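Local coordinates for protein glutathione s-transferase (Agrobacterium tumefaciens, PDB 2YCD) that probably catalyses the conjugation of glutathione to electrophilic compounds, as a bacterial member of the glutathione transferase superfamily, and may serve in herbicide detoxification, at residues Ala88-Ile93 / Ala113-Ala118; Ala109-Trp114 / Ser175-Leu180; Gln152-Leu157 / Ser191-Asp196. One frame throughout, in Å; residues are numbered along the deposited sequence. Where two conformers were deposited one is given.

Overall arrangement
Contacts 1 and 2 are buried side by side, nearer the centre of the chain than contact 3; their centres are about 6 Å apart, and they share A113 and W114 of helix 105-135. One side of that helix meets helix 86-96 of the thioredoxin-like domain, another the start of helix 176-185; both contacts also reach the second subunit. Contact 3, its centre about 17 Å from that of the chain, packs helix 142-164 against the loop between helices 176-185 and 198-208. Chemistry follows place: methionine thioether ends meet at the domain boundary, the small A177 lets backbones come close in contact 2, beside a capped helix start, and branched aliphatic side chains fill contact 3, partly exposed at L154.

Contact 1 of 3, residues Ala88-Ile93 / Ala113-Ala118; sequences AIVMHI and AWMFAA
M91 and M115 carry this contact, their thioether ends meeting midway between helices 86-96 and 105-135; the nearest CA atoms of segments 88-93 and 113-118, those of M91 and M115, are 8.6 Å apart. M115 runs almost straight out from its helix, CG anti to the carbonyl carbon and chi2 extended at 172°, before it bends at chi3. M91 is more folded: CG is anti to the backbone N (chi1 -174°), and turns at chi2 and chi3 curl the chain. The two side chains therefore cross at a slant, with M91 CE 3.7 Å from M115 CE and M91 SD 3.9 Å from M115 SD. M91 has a second deposited conformer, so this describes one of its placements. The pairing joins the thioredoxin-like N-terminal domain to the all-helical C-terminal domain of the glutathione transferase fold. V90, one residue back on helix 86-96, also points toward the other helix and sets CG1 4.2 Å from M115 CE, giving that methyl a second neighbour. Helix 176-185 borders the same cluster, A176 packing on V90 and L180 on M115. On the next residue of helix 105-135, the ring of F116 stacks with that of F116 of the second subunit.

Contact 2 of 3, residues Ala109-Trp114 / Ser175-Leu180; sequences ARTVAW and SAADIL
Two torsions set T111 against S175: T111 carries CG2 anti to the backbone N, with OG1 turned back to bond R107 O, while S175 holds OG between its own N and carbonyl carbon (chi1 77°). T111 CG2 thus lies 3.3 Å from S175 OG and also packs on S175 CB. One turn farther along helix 105-135, W114 CB meets A177 CB at 3.5 Å, the indole itself leading away toward W163 and, edge-to-face, F84 of the second subunit. Because A177 has no side chain beyond its methyl, the backbones come close, W114 CA to A177 CA being 5.4 Å. A177 CB also lies 3.6 Å from T111 O. S175 OG has a polar task of its own, accepting from A177 N at 3.0 Å, with an N-H...O angle of 135°. In return S175 N donates to the anti lone pair of D178 OD2 at 2.9 Å, and D178 OD1 is hydrogen-bonded to L170 N and Y203 OH, which tie the carboxylate to its surroundings from its other oxygen. This reciprocal pair is a capping box, with S175 as N-cap, and it starts helix 176-185 in the core of the GST C-terminal domain.

Contact 3 of 3, residues Gln152-Leu157 / Ser191-Asp196; sequences QLLKRL and SGILKD
A mid-helix turn of 142-164 faces a short 3-10 segment, 193-196, with L154 CA 8.6 Å from I193 CA and L157 CA 8.7 Å from L194 CA. I193 points toward the helix and meets three leucines with its two branches. Its CG2, anti to the backbone N, takes L157 CD1 at 3.7 Å and L154 CD2 at 3.9 Å. Its longer branch carries CD1 to L153 CD2 at 4.1 Å. The approaches differ: L153 and I193 reach for each other tip to tip, L157 crosses I193 at about a right angle, and L154 meets it on a slant from the partly exposed border of the contact. L153, unlike the other two leucines, swings CG anti to the backbone N (chi1 172°), and from there its CD2 reaches I193 CD1. F129 of helix 105-135 touches both L153 and I193, while L188 covers L153 and L157, and Y197 packs on L154 and L157, so the isoleucine belongs to a wider apolar cluster. Just before it, S191 OG accepts from I193 N at 3.2 Å, with a nearly straight N-H...O angle of 165°, and makes another hydrogen bond to L188 O. G192 takes a positive phi within this turn. The serine thus closes an ST turn just ahead of the 3-10 segment, in the connection between helices 176-185 and 198-208, and the leucine-isoleucine packing holds this connection onto the helical bundle of the GST C-terminal domain.

Contact 1 of 3, residues Ala88-Ile93 / Ala113-Ala118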
loop_
_atom_site.group_PDB
_atom_site.type_symbol
_atom_site.label_atom_id
_atom_site.label_comp_id
_atom_site.label_asym_id
_atom_site.label_seq_id
_atom_site.Cartn_x
_atom_site.Cartn_y
_atom_site.Cartn_z
ATOM N N ALA A 88 -7.371 -0.855 -4.249
ATOM C CA ALA A 88 -7.910 -1.997 -4.978
ATOM C C ALA A 88 -9.213 -1.664 -5.698
ATOM O O ALA A 88 -9.535 -2.245 -6.742
ATOM C CB ALA A 88 -8.138 -3.157 -4.028
ATOM N N ILE A 89 -9.980 -0.738 -5.131
ATOM C CA ILE A 89 -11.221 -0.279 -5.750
ATOM C C ILE A 89 -10.889 0.524 -7.010
ATOM O O ILE A 89 -11.450 0.281 -8.087
ATOM C CB ILE A 89 -12.075 0.529 -4.742
ATOM C CG1 ILE A 89 -12.557 -0.376 -3.593
ATOM C CG2 ILE A 89 -13.293 1.148 -5.464
ATOM C CD1 ILE A 89 -13.072 0.422 -2.386
ATOM N N VAL A 90 -9.948 1.454 -6.893
ATOM C CA VAL A 90 -9.437 2.161 -8.062
ATOM C C VAL A 90 -8.875 1.193 -9.099
ATOM O O VAL A 90 -9.203 1.313 -10.286
ATOM C CB VAL A 90 -8.428 3.241 -7.656
ATOM C CG1 VAL A 90 -7.715 3.815 -8.872
ATOM C CG2 VAL A 90 -9.141 4.357 -6.862
ATOM N N MET A 91 -8.124 0.179 -8.663
ATOM C CA MET A 91 -7.606 -0.824 -9.595
ATOM C C MET A 91 -8.727 -1.505 -10.376
ATOM O O MET A 91 -8.665 -1.640 -11.597
ATOM C CB MET A 91 -6.784 -1.876 -8.843
ATOM C CG MET A 91 -6.090 -2.861 -9.766
ATOM S SD MET A 91 -4.739 -2.106 -10.684
ATOM C CE MET A 91 -3.424 -2.236 -9.483
ATOM N N HIS A 92 -9.757 -1.948 -9.663
ATOM C CA HIS A 92 -10.888 -2.630 -10.292
ATOM C C HIS A 92 -11.600 -1.767 -11.322
ATOM O O HIS A 92 -11.909 -2.234 -12.435
ATOM C CB HIS A 92 -11.874 -3.121 -9.222
ATOM C CG HIS A 92 -13.101 -3.780 -9.777
ATOM N ND1 HIS A 92 -13.076 -5.036 -10.343
ATOM C CD2 HIS A 92 -14.382 -3.351 -9.857
ATOM C CE1 HIS A 92 -14.298 -5.363 -10.730
ATOM N NE2 HIS A 92 -15.105 -4.356 -10.459
ATOM N N ILE A 93 -11.861 -0.521 -10.963
ATOM C CA ILE A 93 -12.469 0.433 -11.887
ATOM C C ILE A 93 -11.583 0.592 -13.130
ATOM O O ILE A 93 -12.079 0.554 -14.268
ATOM C CB ILE A 93 -12.689 1.791 -11.185
ATOM C CG1 ILE A 93 -13.720 1.628 -10.059
ATOM C CG2 ILE A 93 -13.178 2.867 -12.189
ATOM C CD1 ILE A 93 -13.723 2.761 -9.009
ATOM N N ALA A 113 3.111 -0.163 -10.603
ATOM C CA ALA A 113 4.182 0.209 -9.681
ATOM C C ALA A 113 3.907 1.567 -8.995
ATOM O O ALA A 113 4.051 1.698 -7.773
ATOM C CB ALA A 113 5.552 0.209 -10.389
ATOM N N TRP A 114 3.511 2.572 -9.775
ATOM C CA TRP A 114 3.274 3.894 -9.207
ATOM C C TRP A 114 2.022 3.946 -8.332
ATOM O O TRP A 114 1.989 4.716 -7.374
ATOM C CB TRP A 114 3.265 4.976 -10.310
ATOM C CG TRP A 114 4.676 5.347 -10.698
ATOM C CD1 TRP A 114 5.312 5.045 -11.861
ATOM C CD2 TRP A 114 5.631 6.032 -9.877
ATOM N NE1 TRP A 114 6.611 5.539 -11.831
ATOM C CE2 TRP A 114 6.820 6.152 -10.620
ATOM C CE3 TRP A 114 5.571 6.612 -8.611
ATOM C CZ2 TRP A 114 7.965 6.785 -10.105
ATOM C CZ3 TRP A 114 6.712 7.233 -8.096
ATOM C CH2 TRP A 114 7.879 7.330 -8.847
ATOM N N MET A 115 1.015 3.123 -8.624
ATOM C CA MET A 115 -0.139 2.988 -7.711
ATOM C C MET A 115 0.318 2.494 -6.333
ATOM O O MET A 115 -0.038 3.075 -5.296
ATOM C CB MET A 115 -1.203 2.045 -8.295
ATOM C CG MET A 115 -1.864 2.595 -9.574
ATOM S SD MET A 115 -2.949 1.390 -10.369
ATOM C CE MET A 115 -4.304 1.363 -9.185
ATOM N N PHE A 116 1.122 1.439 -6.318
ATOM C CA PHE A 116 1.688 0.957 -5.058
ATOM C C PHE A 116 2.625 1.958 -4.393
ATOM O O PHE A 116 2.616 2.097 -3.173
ATOM C CB PHE A 116 2.357 -0.415 -5.224
ATOM C CG PHE A 116 1.381 -1.577 -5.263
ATOM C CD1 PHE A 116 0.792 -1.981 -6.459
ATOM C CD2 PHE A 116 1.059 -2.261 -4.110
ATOM C CE1 PHE A 116 -0.097 -3.062 -6.496
ATOM C CE2 PHE A 116 0.169 -3.332 -4.125
ATOM C CZ PHE A 116 -0.416 -3.734 -5.329
ATOM N N ALA A 117 3.433 2.669 -5.180
ATOM C CA ALA A 117 4.337 3.665 -4.604
ATOM C C ALA A 117 3.583 4.794 -3.910
ATOM O O ALA A 117 3.987 5.257 -2.843
ATOM C CB ALA A 117 5.256 4.234 -5.670
ATOM N N ALA A 118 2.501 5.255 -4.516
ATOM C CA ALA A 118 1.684 6.284 -3.882
ATOM C C ALA A 118 1.281 5.831 -2.488
ATOM O O ALA A 118 1.334 6.609 -1.537
ATOM C CB ALA A 118 0.427 6.577 -4.730
#

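Contact 2 of 3, residues Ala109-Trp114 / Ser175-Leu180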
loop_
_atom_site.group_PDB
_atom_site.type_symbol
_atom_site.label_atom_id
_atom_site.label_comp_id
_atom_site.label_asym_id
_atom_site.label_seq_id
_atom_site.Cartn_x
_atom_site.Cartn_y
_atom_site.Cartn_z
ATOM N N ALA A 109 2.315 -2.270 -16.348
ATOM C CA ALA A 109 3.022 -2.757 -15.174
ATOM C C ALA A 109 3.679 -1.609 -14.419
ATOM O O ALA A 109 3.691 -1.601 -13.177
ATOM C CB ALA A 109 4.053 -3.823 -15.590
ATOM N N ARG A 110 4.243 -0.642 -15.139
ATOM C CA ARG A 110 4.839 0.512 -14.483
ATOM C C ARG A 110 3.782 1.416 -13.830
ATOM O O ARG A 110 4.039 2.018 -12.779
ATOM C CB ARG A 110 5.710 1.309 -15.456
ATOM C CG ARG A 110 6.885 0.483 -15.981
ATOM C CD ARG A 110 7.973 1.384 -16.538
ATOM N NE ARG A 110 7.484 2.141 -17.686
ATOM C CZ ARG A 110 7.580 1.731 -18.950
ATOM N NH1 ARG A 110 8.162 0.572 -19.232
ATOM N NH2 ARG A 110 7.099 2.483 -19.935
ATOM N N THR A 111 2.600 1.509 -14.431
ATOM C CA THR A 111 1.509 2.279 -13.843
ATOM C C THR A 111 1.125 1.654 -12.500
ATOM O O THR A 111 0.942 2.362 -11.498
ATOM C CB THR A 111 0.304 2.319 -14.794
ATOM O OG1 THR A 111 0.717 2.884 -16.048
ATOM C CG2 THR A 111 -0.810 3.197 -14.219
ATOM N N VAL A 112 1.023 0.328 -12.468
ATOM C CA VAL A 112 0.719 -0.377 -11.225
ATOM C C VAL A 112 1.838 -0.153 -10.188
ATOM O O VAL A 112 1.545 0.047 -8.997
ATOM C CB VAL A 112 0.467 -1.887 -11.511
ATOM C CG1 VAL A 112 0.372 -2.701 -10.225
ATOM C CG2 VAL A 112 -0.800 -2.052 -12.361
ATOM N N ALA A 113 3.111 -0.163 -10.603
ATOM C CA ALA A 113 4.182 0.209 -9.681
ATOM C C ALA A 113 3.907 1.567 -8.995
ATOM O O ALA A 113 4.051 1.698 -7.773
ATOM C CB ALA A 113 5.552 0.209 -10.389
ATOM N N TRP A 114 3.511 2.572 -9.775
ATOM C CA TRP A 114 3.274 3.894 -9.207
ATOM C C TRP A 114 2.022 3.946 -8.332
ATOM O O TRP A 114 1.989 4.716 -7.374
ATOM C CB TRP A 114 3.265 4.976 -10.310
ATOM C CG TRP A 114 4.676 5.347 -10.698
ATOM C CD1 TRP A 114 5.312 5.045 -11.861
ATOM C CD2 TRP A 114 5.631 6.032 -9.877
ATOM N NE1 TRP A 114 6.611 5.539 -11.831
ATOM C CE2 TRP A 114 6.820 6.152 -10.620
ATOM C CE3 TRP A 114 5.571 6.612 -8.611
ATOM C CZ2 TRP A 114 7.965 6.785 -10.105
ATOM C CZ3 TRP A 114 6.712 7.233 -8.096
ATOM C CH2 TRP A 114 7.879 7.330 -8.847
ATOM N N SER A 175 -3.314 8.553 -15.425
ATOM C CA SER A 175 -3.659 7.182 -15.032
ATOM C C SER A 175 -4.172 7.073 -13.607
ATOM O O SER A 175 -4.155 8.040 -12.824
ATOM C CB SER A 175 -2.437 6.260 -15.173
ATOM O OG SER A 175 -1.546 6.455 -14.089
ATOM N N ALA A 176 -4.609 5.864 -13.260
ATOM C CA ALA A 176 -4.958 5.557 -11.882
ATOM C C ALA A 176 -3.820 5.851 -10.900
ATOM O O ALA A 176 -4.084 6.141 -9.727
ATOM C CB ALA A 176 -5.388 4.107 -11.766
ATOM N N ALA A 177 -2.562 5.779 -11.350
ATOM C CA ALA A 177 -1.466 6.121 -10.446
ATOM C C ALA A 177 -1.536 7.592 -10.044
ATOM O O ALA A 177 -1.248 7.949 -8.897
ATOM C CB ALA A 177 -0.095 5.797 -11.079
ATOM N N ASP A 178 -1.900 8.455 -10.997
ATOM C CA ASP A 178 -1.973 9.870 -10.684
ATOM C C ASP A 178 -3.121 10.168 -9.732
ATOM O O ASP A 178 -2.992 11.017 -8.848
ATOM C CB ASP A 178 -2.065 10.722 -11.962
ATOM C CG ASP A 178 -0.912 10.463 -12.900
ATOM O OD1 ASP A 178 0.245 10.800 -12.558
ATOM O OD2 ASP A 178 -1.192 9.896 -13.971
ATOM N N ILE A 179 -4.239 9.473 -9.900
ATOM C CA ILE A 179 -5.349 9.641 -8.958
ATOM C C ILE A 179 -4.874 9.344 -7.533
ATOM O O ILE A 179 -5.071 10.154 -6.611
ATOM C CB ILE A 179 -6.537 8.745 -9.324
ATOM C CG1 ILE A 179 -7.171 9.202 -10.653
ATOM C CG2 ILE A 179 -7.558 8.702 -8.169
ATOM C CD1 ILE A 179 -8.382 8.346 -11.078
ATOM N N LEU A 180 -4.241 8.190 -7.342
ATOM C CA LEU A 180 -3.816 7.805 -5.993
ATOM C C LEU A 180 -2.721 8.720 -5.459
ATOM O O LEU A 180 -2.760 9.158 -4.289
ATOM C CB LEU A 180 -3.369 6.342 -5.963
ATOM C CG LEU A 180 -4.488 5.325 -6.232
ATOM C CD1 LEU A 180 -3.888 3.929 -6.373
ATOM C CD2 LEU A 180 -5.574 5.357 -5.137
#

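Contact 3 of 3, residues Gln152-Leu157 / Ser191-Asp196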
loop_
_atom_site.group_PDB
_atom_site.type_symbol
_atom_site.label_atom_id
_atom_site.label_comp_id
_atom_site.label_asym_id
_atom_site.label_seq_id
_atom_site.Cartn_x
_atom_site.Cartn_y
_atom_site.Cartn_z
ATOM N N GLN A 152 12.439 12.921 7.190
ATOM C CA GLN A 152 12.206 11.762 6.334
ATOM C C GLN A 152 11.227 12.081 5.194
ATOM O O GLN A 152 11.403 11.617 4.055
ATOM C CB GLN A 152 11.712 10.575 7.162
ATOM C CG GLN A 152 11.416 9.349 6.332
ATOM C CD GLN A 152 12.630 8.854 5.548
ATOM O OE1 GLN A 152 12.584 8.728 4.323
ATOM N NE2 GLN A 152 13.717 8.567 6.254
ATOM N N LEU A 153 10.205 12.885 5.493
ATOM C CA LEU A 153 9.259 13.304 4.462
ATOM C C LEU A 153 9.925 14.148 3.362
ATOM O O LEU A 153 9.729 13.907 2.162
ATOM C CB LEU A 153 8.059 14.050 5.080
ATOM C CG LEU A 153 7.108 14.693 4.078
ATOM C CD1 LEU A 153 6.487 13.638 3.171
ATOM C CD2 LEU A 153 6.032 15.467 4.819
ATOM N N LEU A 154 10.721 15.139 3.763
ATOM C CA LEU A 154 11.374 15.993 2.780
ATOM C C LEU A 154 12.310 15.198 1.870
ATOM O O LEU A 154 12.392 15.474 0.681
ATOM C CB LEU A 154 12.114 17.152 3.465
ATOM C CG LEU A 154 11.236 18.075 4.318
ATOM C CD1 LEU A 154 12.040 19.253 4.887
ATOM C CD2 LEU A 154 10.051 18.576 3.525
ATOM N N LYS A 155 12.978 14.191 2.419
ATOM C CA LYS A 155 13.819 13.312 1.616
ATOM C C LYS A 155 13.001 12.569 0.539
ATOM O O LYS A 155 13.398 12.506 -0.620
ATOM C CB LYS A 155 14.576 12.345 2.532
ATOM C CG LYS A 155 15.471 11.368 1.796
ATOM C CD LYS A 155 16.352 10.600 2.770
ATOM C CE LYS A 155 17.275 9.631 2.037
ATOM N NZ LYS A 155 16.528 8.513 1.383
ATOM N N ARG A 156 11.850 12.018 0.921
ATOM C CA ARG A 156 10.987 11.337 -0.046
ATOM C C ARG A 156 10.424 12.291 -1.100
ATOM O O ARG A 156 10.302 11.925 -2.267
ATOM C CB ARG A 156 9.831 10.622 0.665
ATOM C CG ARG A 156 10.263 9.409 1.447
ATOM C CD ARG A 156 10.613 8.223 0.544
ATOM N NE ARG A 156 11.015 7.089 1.363
ATOM C CZ ARG A 156 12.251 6.614 1.460
ATOM N NH1 ARG A 156 13.244 7.153 0.763
ATOM N NH2 ARG A 156 12.488 5.574 2.254
ATOM N N LEU A 157 10.083 13.516 -0.700
ATOM C CA LEU A 157 9.613 14.507 -1.655
ATOM C C LEU A 157 10.730 14.965 -2.606
ATOM O O LEU A 157 10.488 15.153 -3.789
ATOM C CB LEU A 157 8.968 15.708 -0.945
ATOM C CG LEU A 157 7.713 15.395 -0.109
ATOM C CD1 LEU A 157 7.203 16.640 0.599
ATOM C CD2 LEU A 157 6.586 14.816 -0.963
ATOM N N SER A 191 -0.246 22.095 5.203
ATOM C CA SER A 191 1.074 22.285 5.810
ATOM C C SER A 191 1.915 23.300 5.039
ATOM O O SER A 191 2.858 23.869 5.583
ATOM C CB SER A 191 1.819 20.955 5.872
ATOM O OG SER A 191 2.289 20.568 4.583
ATOM N N GLY A 192 1.590 23.508 3.767
ATOM C CA GLY A 192 2.359 24.402 2.914
ATOM C C GLY A 192 3.663 23.809 2.397
ATOM O O GLY A 192 4.378 24.442 1.614
ATOM N N ILE A 193 3.966 22.580 2.809
ATOM C CA ILE A 193 5.225 21.940 2.424
ATOM C C ILE A 193 5.441 21.846 0.908
ATOM O O ILE A 193 6.570 21.963 0.420
ATOM C CB ILE A 193 5.362 20.545 3.089
ATOM C CG1 ILE A 193 5.621 20.718 4.589
ATOM C CG2 ILE A 193 6.484 19.742 2.443
ATOM C CD1 ILE A 193 5.487 19.443 5.398
ATOM N N LEU A 194 4.371 21.650 0.151
ATOM C CA LEU A 194 4.515 21.504 -1.299
ATOM C C LEU A 194 4.941 22.780 -2.020
ATOM O O LEU A 194 5.381 22.727 -3.164
ATOM C CB LEU A 194 3.235 20.962 -1.924
ATOM C CG LEU A 194 2.923 19.529 -1.509
ATOM C CD1 LEU A 194 1.559 19.137 -2.040
ATOM C CD2 LEU A 194 4.016 18.566 -2.002
ATOM N N LYS A 195 4.807 23.927 -1.366
ATOM C CA LYS A 195 5.264 25.179 -1.974
ATOM C C LYS A 195 6.772 25.137 -2.235
ATOM O O LYS A 195 7.277 25.837 -3.110
ATOM C CB LYS A 195 4.900 26.379 -1.093
ATOM C CG LYS A 195 3.399 26.546 -0.862
ATOM C CD LYS A 195 3.108 27.572 0.227
ATOM C CE LYS A 195 3.538 28.971 -0.188
ATOM N NZ LYS A 195 3.117 30.000 0.806
ATOM N N ASP A 196 7.487 24.306 -1.484
ATOM C CA ASP A 196 8.924 24.169 -1.668
ATOM C C ASP A 196 9.292 23.155 -2.749
ATOM O O ASP A 196 10.468 22.930 -3.016
ATOM C CB ASP A 196 9.607 23.804 -0.347
ATOM C CG ASP A 196 9.602 24.951 0.639
ATOM O OD1 ASP A 196 9.780 26.107 0.198
ATOM O OD2 ASP A 196 9.413 24.700 1.850
#